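Local atomic coordinates of acetyltransferase, GNAT family (Listeria monocytogenes str. 4b, PDB entry 2OH1), a protein that probably transfers an acetyl group from acetyl-coenzyme A to an acceptor substrate, as GNAT-family acetyltransferases do. Residues G132-E146 with K165-Q178. Sequence-based numbering, arbitrary orientation. Where two conformers were deposited one is given.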
loop_
_atom_site.group_PDB
_atom_site.type_symbol
_atom_site.label_atom_id
_atom_site.label_comp_id
_atom_site.label_asym_id
_atom_site.label_seq_id
_atom_site.Cartn_x
_atom_site.Cartn_y
_atom_site.Cartn_z
ATOM N N GLY A 132 -11.945 1.776 -4.663
ATOM C CA GLY A 132 -12.201 0.842 -5.749
ATOM C C GLY A 132 -13.691 0.627 -5.921
ATOM O O GLY A 132 -14.182 0.521 -7.057
ATOM N N ILE A 133 -14.417 0.532 -4.827
ATOM C CA ILE A 133 -15.888 0.398 -4.894
ATOM C C ILE A 133 -16.502 1.629 -5.587
ATOM O O ILE A 133 -17.290 1.497 -6.518
ATOM C CB ILE A 133 -16.523 0.145 -3.499
ATOM C CG1 ILE A 133 -16.141 -1.263 -3.017
ATOM C CG2 ILE A 133 -18.054 0.382 -3.521
ATOM C CD1 ILE A 133 -16.408 -1.521 -1.525
ATOM N N GLU A 134 -16.086 2.824 -5.186
ATOM C CA GLU A 134 -16.590 4.082 -5.799
ATOM C C GLU A 134 -16.337 4.093 -7.306
ATOM O O GLU A 134 -17.167 4.616 -8.083
ATOM C CB GLU A 134 -15.873 5.270 -5.115
ATOM C CG GLU A 134 -16.205 6.690 -5.574
HETATM N N MSE A 135 -15.225 3.503 -7.714
HETATM C CA MSE A 135 -14.800 3.524 -9.085
HETATM C C MSE A 135 -15.149 2.253 -9.828
HETATM O O MSE A 135 -14.661 2.042 -10.948
HETATM C CB MSE A 135 -13.299 3.822 -9.123
HETATM C CG MSE A 135 -12.912 5.138 -8.407
HETATM SE SE MSE A 135 -13.860 6.650 -9.094
HETATM C CE MSE A 135 -15.236 6.894 -7.789
ATOM N N SER A 136 -15.961 1.393 -9.215
ATOM C CA SER A 136 -16.393 0.147 -9.843
ATOM C C SER A 136 -15.254 -0.805 -10.249
ATOM O O SER A 136 -15.310 -1.456 -11.282
ATOM C CB SER A 136 -17.306 0.431 -11.061
ATOM O OG SER A 136 -18.535 0.964 -10.612
ATOM N N VAL A 137 -14.204 -0.875 -9.447
ATOM C CA VAL A 137 -13.082 -1.739 -9.698
ATOM C C VAL A 137 -13.291 -3.001 -8.851
ATOM O O VAL A 137 -13.602 -2.897 -7.680
ATOM C CB VAL A 137 -11.774 -1.033 -9.327
ATOM C CG1 VAL A 137 -10.628 -1.982 -9.327
ATOM C CG2 VAL A 137 -11.493 0.135 -10.290
ATOM N N PRO A 138 -13.231 -4.170 -9.466
ATOM C CA PRO A 138 -13.657 -5.383 -8.744
ATOM C C PRO A 138 -12.686 -5.995 -7.714
ATOM O O PRO A 138 -13.123 -6.787 -6.888
ATOM C CB PRO A 138 -13.901 -6.394 -9.874
ATOM C CG PRO A 138 -13.050 -5.926 -10.994
ATOM C CD PRO A 138 -12.987 -4.443 -10.903
ATOM N N PHE A 139 -11.388 -5.625 -7.766
ATOM C CA PHE A 139 -10.389 -6.228 -6.902
ATOM C C PHE A 139 -9.362 -5.209 -6.415
ATOM O O PHE A 139 -8.990 -4.278 -7.149
ATOM C CB PHE A 139 -9.576 -7.294 -7.637
ATOM C CG PHE A 139 -10.390 -8.399 -8.260
ATOM C CD1 PHE A 139 -10.919 -9.403 -7.475
ATOM C CD2 PHE A 139 -10.597 -8.424 -9.622
ATOM C CE1 PHE A 139 -11.684 -10.432 -8.058
ATOM C CE2 PHE A 139 -11.333 -9.456 -10.203
ATOM C CZ PHE A 139 -11.872 -10.437 -9.415
ATOM N N ILE A 140 -8.888 -5.419 -5.191
ATOM C CA ILE A 140 -7.637 -4.839 -4.710
ATOM C C ILE A 140 -6.676 -6.033 -4.622
ATOM O O ILE A 140 -7.054 -7.104 -4.110
ATOM C CB ILE A 140 -7.716 -4.197 -3.269
ATOM C CG1 ILE A 140 -8.762 -3.097 -3.131
ATOM C CG2 ILE A 140 -6.324 -3.669 -2.801
ATOM C CD1 ILE A 140 -8.658 -1.991 -4.179
ATOM N N ARG A 141 -5.451 -5.830 -5.099
ATOM C CA ARG A 141 -4.437 -6.881 -5.210
ATOM C C ARG A 141 -3.139 -6.450 -4.614
ATOM O O ARG A 141 -2.812 -5.263 -4.583
ATOM C CB ARG A 141 -4.229 -7.290 -6.661
ATOM C CG ARG A 141 -5.475 -8.040 -7.198
ATOM C CD ARG A 141 -5.326 -8.342 -8.664
ATOM N NE ARG A 141 -6.375 -9.250 -9.119
ATOM C CZ ARG A 141 -6.645 -9.501 -10.367
ATOM N NH1 ARG A 141 -6.010 -8.867 -11.330
ATOM N NH2 ARG A 141 -7.630 -10.357 -10.647
ATOM N N LEU A 142 -2.413 -7.434 -4.126
ATOM C CA LEU A 142 -1.050 -7.168 -3.679
ATOM C C LEU A 142 -0.239 -8.471 -3.680
ATOM O O LEU A 142 -0.778 -9.545 -3.862
ATOM C CB LEU A 142 -1.036 -6.523 -2.315
ATOM C CG LEU A 142 -1.669 -7.391 -1.230
ATOM C CD1 LEU A 142 -0.645 -8.386 -0.628
ATOM C CD2 LEU A 142 -2.334 -6.536 -0.176
ATOM N N ASP A 143 1.083 -8.316 -3.586
ATOM C CA ASP A 143 1.991 -9.464 -3.501
ATOM C C ASP A 143 2.830 -9.361 -2.219
ATOM O O ASP A 143 2.979 -8.293 -1.646
ATOM C CB ASP A 143 2.821 -9.552 -4.775
ATOM C CG ASP A 143 3.665 -8.315 -5.072
ATOM O OD1 ASP A 143 4.496 -7.899 -4.223
ATOM O OD2 ASP A 143 3.595 -7.756 -6.223
ATOM N N CYS A 144 3.339 -10.494 -1.747
ATOM C CA CYS A 144 4.090 -10.537 -0.479
ATOM C C CYS A 144 5.152 -11.588 -0.640
ATOM O O CYS A 144 4.870 -12.649 -1.117
ATOM C CB CYS A 144 3.181 -10.945 0.719
ATOM S SG CYS A 144 3.927 -10.654 2.285
ATOM N N ILE A 145 6.364 -11.255 -0.236
ATOM C CA ILE A 145 7.419 -12.233 -0.224
ATOM C C ILE A 145 6.972 -13.489 0.578
ATOM O O ILE A 145 6.395 -13.371 1.657
ATOM C CB ILE A 145 8.730 -11.567 0.361
ATOM C CG1 ILE A 145 9.931 -12.427 0.071
ATOM C CG2 ILE A 145 8.573 -11.213 1.857
ATOM C CD1 ILE A 145 11.237 -11.802 0.672
ATOM N N GLU A 146 7.235 -14.664 0.025
ATOM C CA GLU A 146 6.790 -15.924 0.631
ATOM C C GLU A 146 7.368 -16.202 2.027
ATOM O O GLU A 146 6.811 -17.026 2.766
ATOM C CB GLU A 146 7.070 -17.109 -0.289
ATOM C CG GLU A 146 8.526 -17.494 -0.414
ATOM C CD GLU A 146 8.731 -18.644 -1.383
ATOM O OE1 GLU A 146 7.762 -19.402 -1.628
ATOM O OE2 GLU A 146 9.859 -18.793 -1.889
ATOM N N LYS A 165 1.159 -18.138 -6.472
ATOM C CA LYS A 165 2.549 -17.823 -6.148
ATOM C C LYS A 165 3.358 -17.693 -7.432
ATOM O O LYS A 165 3.069 -18.416 -8.405
ATOM C CB LYS A 165 3.152 -18.875 -5.214
ATOM C CG LYS A 165 3.550 -20.124 -5.879
ATOM C CD LYS A 165 4.065 -21.188 -4.885
ATOM C CE LYS A 165 5.353 -20.783 -4.211
ATOM N NZ LYS A 165 6.081 -22.029 -3.760
ATOM N N LYS A 166 4.300 -16.757 -7.441
ATOM C CA LYS A 166 5.191 -16.599 -8.591
ATOM C C LYS A 166 6.388 -15.797 -8.173
ATOM O O LYS A 166 6.284 -14.835 -7.382
ATOM C CB LYS A 166 4.489 -15.933 -9.757
ATOM C CG LYS A 166 5.376 -15.790 -11.007
ATOM C CD LYS A 166 4.604 -15.398 -12.225
ATOM C CE LYS A 166 5.512 -15.134 -13.428
ATOM N NZ LYS A 166 4.729 -14.747 -14.639
ATOM N N ASN A 167 7.565 -16.256 -8.659
ATOM C CA ASN A 167 8.811 -15.492 -8.486
ATOM C C ASN A 167 9.178 -15.226 -7.037
ATOM O O ASN A 167 9.826 -14.207 -6.726
ATOM C CB ASN A 167 8.775 -14.208 -9.311
ATOM C CG ASN A 167 8.956 -14.468 -10.817
ATOM O OD1 ASN A 167 9.482 -15.496 -11.192
ATOM N ND2 ASN A 167 8.541 -13.549 -11.641
ATOM N N GLY A 168 8.758 -16.140 -6.153
ATOM C CA GLY A 168 9.039 -16.010 -4.738
ATOM C C GLY A 168 8.062 -15.186 -3.965
ATOM O O GLY A 168 8.350 -14.821 -2.803
ATOM N N PHE A 169 6.935 -14.805 -4.605
ATOM C CA PHE A 169 5.879 -14.021 -3.970
ATOM C C PHE A 169 4.587 -14.807 -3.853
ATOM O O PHE A 169 4.264 -15.571 -4.731
ATOM C CB PHE A 169 5.592 -12.706 -4.741
ATOM C CG PHE A 169 6.727 -11.706 -4.709
ATOM C CD1 PHE A 169 7.815 -11.877 -5.555
ATOM C CD2 PHE A 169 6.735 -10.678 -3.831
ATOM C CE1 PHE A 169 8.855 -11.015 -5.532
ATOM C CE2 PHE A 169 7.786 -9.790 -3.798
ATOM C CZ PHE A 169 8.849 -9.967 -4.663
ATOM N N TYR A 170 3.819 -14.562 -2.799
ATOM C CA TYR A 170 2.417 -15.001 -2.752
ATOM C C TYR A 170 1.531 -13.828 -3.234
ATOM O O TYR A 170 1.794 -12.663 -2.963
ATOM C CB TYR A 170 2.026 -15.404 -1.346
ATOM C CG TYR A 170 2.737 -16.610 -0.813
ATOM C CD1 TYR A 170 2.894 -17.759 -1.583
ATOM C CD2 TYR A 170 3.170 -16.636 0.491
ATOM C CE1 TYR A 170 3.497 -18.889 -1.051
ATOM C CE2 TYR A 170 3.761 -17.725 1.037
ATOM C CZ TYR A 170 3.938 -18.873 0.279
ATOM O OH TYR A 170 4.542 -19.985 0.843
ATOM N N LEU A 171 0.478 -14.170 -3.951
ATOM C CA LEU A 171 -0.442 -13.207 -4.515
ATOM C C LEU A 171 -1.764 -13.253 -3.741
ATOM O O LEU A 171 -2.312 -14.327 -3.518
ATOM C CB LEU A 171 -0.709 -13.542 -5.991
ATOM C CG LEU A 171 0.360 -13.174 -7.028
ATOM C CD1 LEU A 171 1.731 -13.850 -6.796
ATOM C CD2 LEU A 171 -0.187 -13.496 -8.393
ATOM N N TYR A 172 -2.296 -12.067 -3.421
ATOM C CA TYR A 172 -3.520 -11.919 -2.626
ATOM C C TYR A 172 -4.449 -10.964 -3.325
ATOM O O TYR A 172 -4.046 -9.953 -3.874
ATOM C CB TYR A 172 -3.212 -11.356 -1.250
ATOM C CG TYR A 172 -2.396 -12.302 -0.382
ATOM C CD1 TYR A 172 -3.010 -13.244 0.408
ATOM C CD2 TYR A 172 -1.004 -12.195 -0.307
ATOM C CE1 TYR A 172 -2.271 -14.120 1.193
ATOM C CE2 TYR A 172 -0.273 -13.063 0.463
ATOM C CZ TYR A 172 -0.904 -14.014 1.217
ATOM O OH TYR A 172 -0.176 -14.847 2.032
ATOM N N GLN A 173 -5.738 -11.247 -3.239
ATOM C CA GLN A 173 -6.754 -10.310 -3.721
ATOM C C GLN A 173 -7.968 -10.294 -2.852
ATOM O O GLN A 173 -8.298 -11.276 -2.206
ATOM C CB GLN A 173 -7.132 -10.584 -5.159
ATOM C CG GLN A 173 -7.954 -11.745 -5.446
ATOM C CD GLN A 173 -8.371 -11.901 -6.945
ATOM O OE1 GLN A 173 -7.919 -11.202 -7.856
ATOM N NE2 GLN A 173 -9.196 -12.897 -7.182
ATOM N N LYS A 174 -8.589 -9.135 -2.847
ATOM C CA LYS A 174 -9.832 -8.962 -2.142
ATOM C C LYS A 174 -10.870 -8.522 -3.168
ATOM O O LYS A 174 -10.701 -7.499 -3.827
ATOM C CB LYS A 174 -9.677 -7.953 -1.030
ATOM C CG LYS A 174 -10.905 -7.875 -0.162
ATOM C CD LYS A 174 -10.886 -6.823 0.906
ATOM C CE LYS A 174 -10.088 -7.182 2.069
ATOM N NZ LYS A 174 -10.589 -6.479 3.299
ATOM N N GLU A 175 -11.983 -9.236 -3.255
ATOM C CA GLU A 175 -13.034 -8.839 -4.154
ATOM C C GLU A 175 -13.823 -7.714 -3.494
ATOM O O GLU A 175 -14.135 -7.746 -2.300
ATOM C CB GLU A 175 -13.915 -10.040 -4.501
ATOM C CG GLU A 175 -14.692 -9.845 -5.828
ATOM C CD GLU A 175 -15.202 -11.175 -6.447
ATOM O OE1 GLU A 175 -15.161 -12.215 -5.739
ATOM O OE2 GLU A 175 -15.646 -11.150 -7.629
ATOM N N LEU A 176 -14.155 -6.674 -4.258
ATOM C CA LEU A 176 -14.839 -5.524 -3.734
ATOM C C LEU A 176 -16.293 -5.571 -4.144
ATOM O O LEU A 176 -16.587 -5.430 -5.325
ATOM C CB LEU A 176 -14.231 -4.287 -4.314
ATOM C CG LEU A 176 -12.737 -4.070 -4.007
ATOM C CD1 LEU A 176 -12.175 -2.770 -4.615
ATOM C CD2 LEU A 176 -12.551 -4.070 -2.501
ATOM N N SER A 177 -17.161 -5.655 -3.166
ATOM C CA SER A 177 -18.603 -5.737 -3.421
ATOM C C SER A 177 -19.241 -4.454 -3.872
ATOM O O SER A 177 -19.081 -3.411 -3.259
ATOM C CB SER A 177 -19.345 -6.205 -2.167
ATOM O OG SER A 177 -20.710 -6.472 -2.491
ATOM N N GLN A 178 -20.038 -4.573 -4.938
ATOM C CA GLN A 178 -20.939 -3.482 -5.361
ATOM C C GLN A 178 -22.345 -3.568 -4.750
ATOM O O GLN A 178 -23.158 -2.710 -5.024
ATOM C CB GLN A 178 -21.064 -3.466 -6.881
ATOM C CG GLN A 178 -19.837 -2.973 -7.579
ATOM C CD GLN A 178 -19.599 -1.480 -7.369
ATOM O OE1 GLN A 178 -20.517 -0.648 -7.573
ATOM N NE2 GLN A 178 -18.355 -1.111 -7.063
HETATM O O HOH W 1 -20.546 2.195 -6.175
HETATM O O HOH W 2 -16.319 -2.954 -7.045
#
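Arg141 grips the side-chain amide of Gln173 side-on: NE reaches OE1 at 2.8 Å and NH2 reaches the same oxygen at 2.9 Å. Guanidinium and amide lie nearly coplanar, 11° apart, so both donors approach OE1 in its carbonyl plane. That flat amide is in turn stacked on one face of the Phe139 ring, the two planes 6° apart, with OE1 set toward the rim and 3.5 Å from Phe139 CD1. Gln173 CG sits between its backbone N and carbonyl carbon (chi1 74°), and the extended chain beyond carries the amide alongside Arg141.

These side chains ride on antiparallel strands 139-145 and 169-175, joined by the hydrogen-bonded pairs Ile140–Lys174, Leu142–Tyr172 and Cys144–Tyr170. In the GNAT fold this belongs to the C-terminal part of the mixed sheet, where strand 139-145 also runs parallel to strand 103-111. On the other face Leu142 CD1 packs on Tyr172 CD2 at 3.8 Å, beneath helix 149-157, whose Asn152 takes the Tyr172 hydroxyl.

Near the turn, Glu146, in one of its two conformers, lays CB over one face of the Tyr170 ring, 3.8 Å from its centroid, while its backbone N bonds to Gly168 O.

Beyond the other end of the pairing, Leu176 pushes CD1 against Ile140 CD1 at 3.6 Å, and Ile133 CG1 rests on Leu176 CB. Gln178, bent at its second torsion, swings NE2 back to a lone pair of Ile133 O at 2.9 Å; that oxygen also accepts Ser136 N in the Schellman motif ending helix 120-134. A water takes a second bond from NE2 and donates to Val137 O and Leu176 O.

Further out, Asp101 pairs with Arg141 NH2, while Leu98 O and the Tyr105 hydroxyl hold NH1.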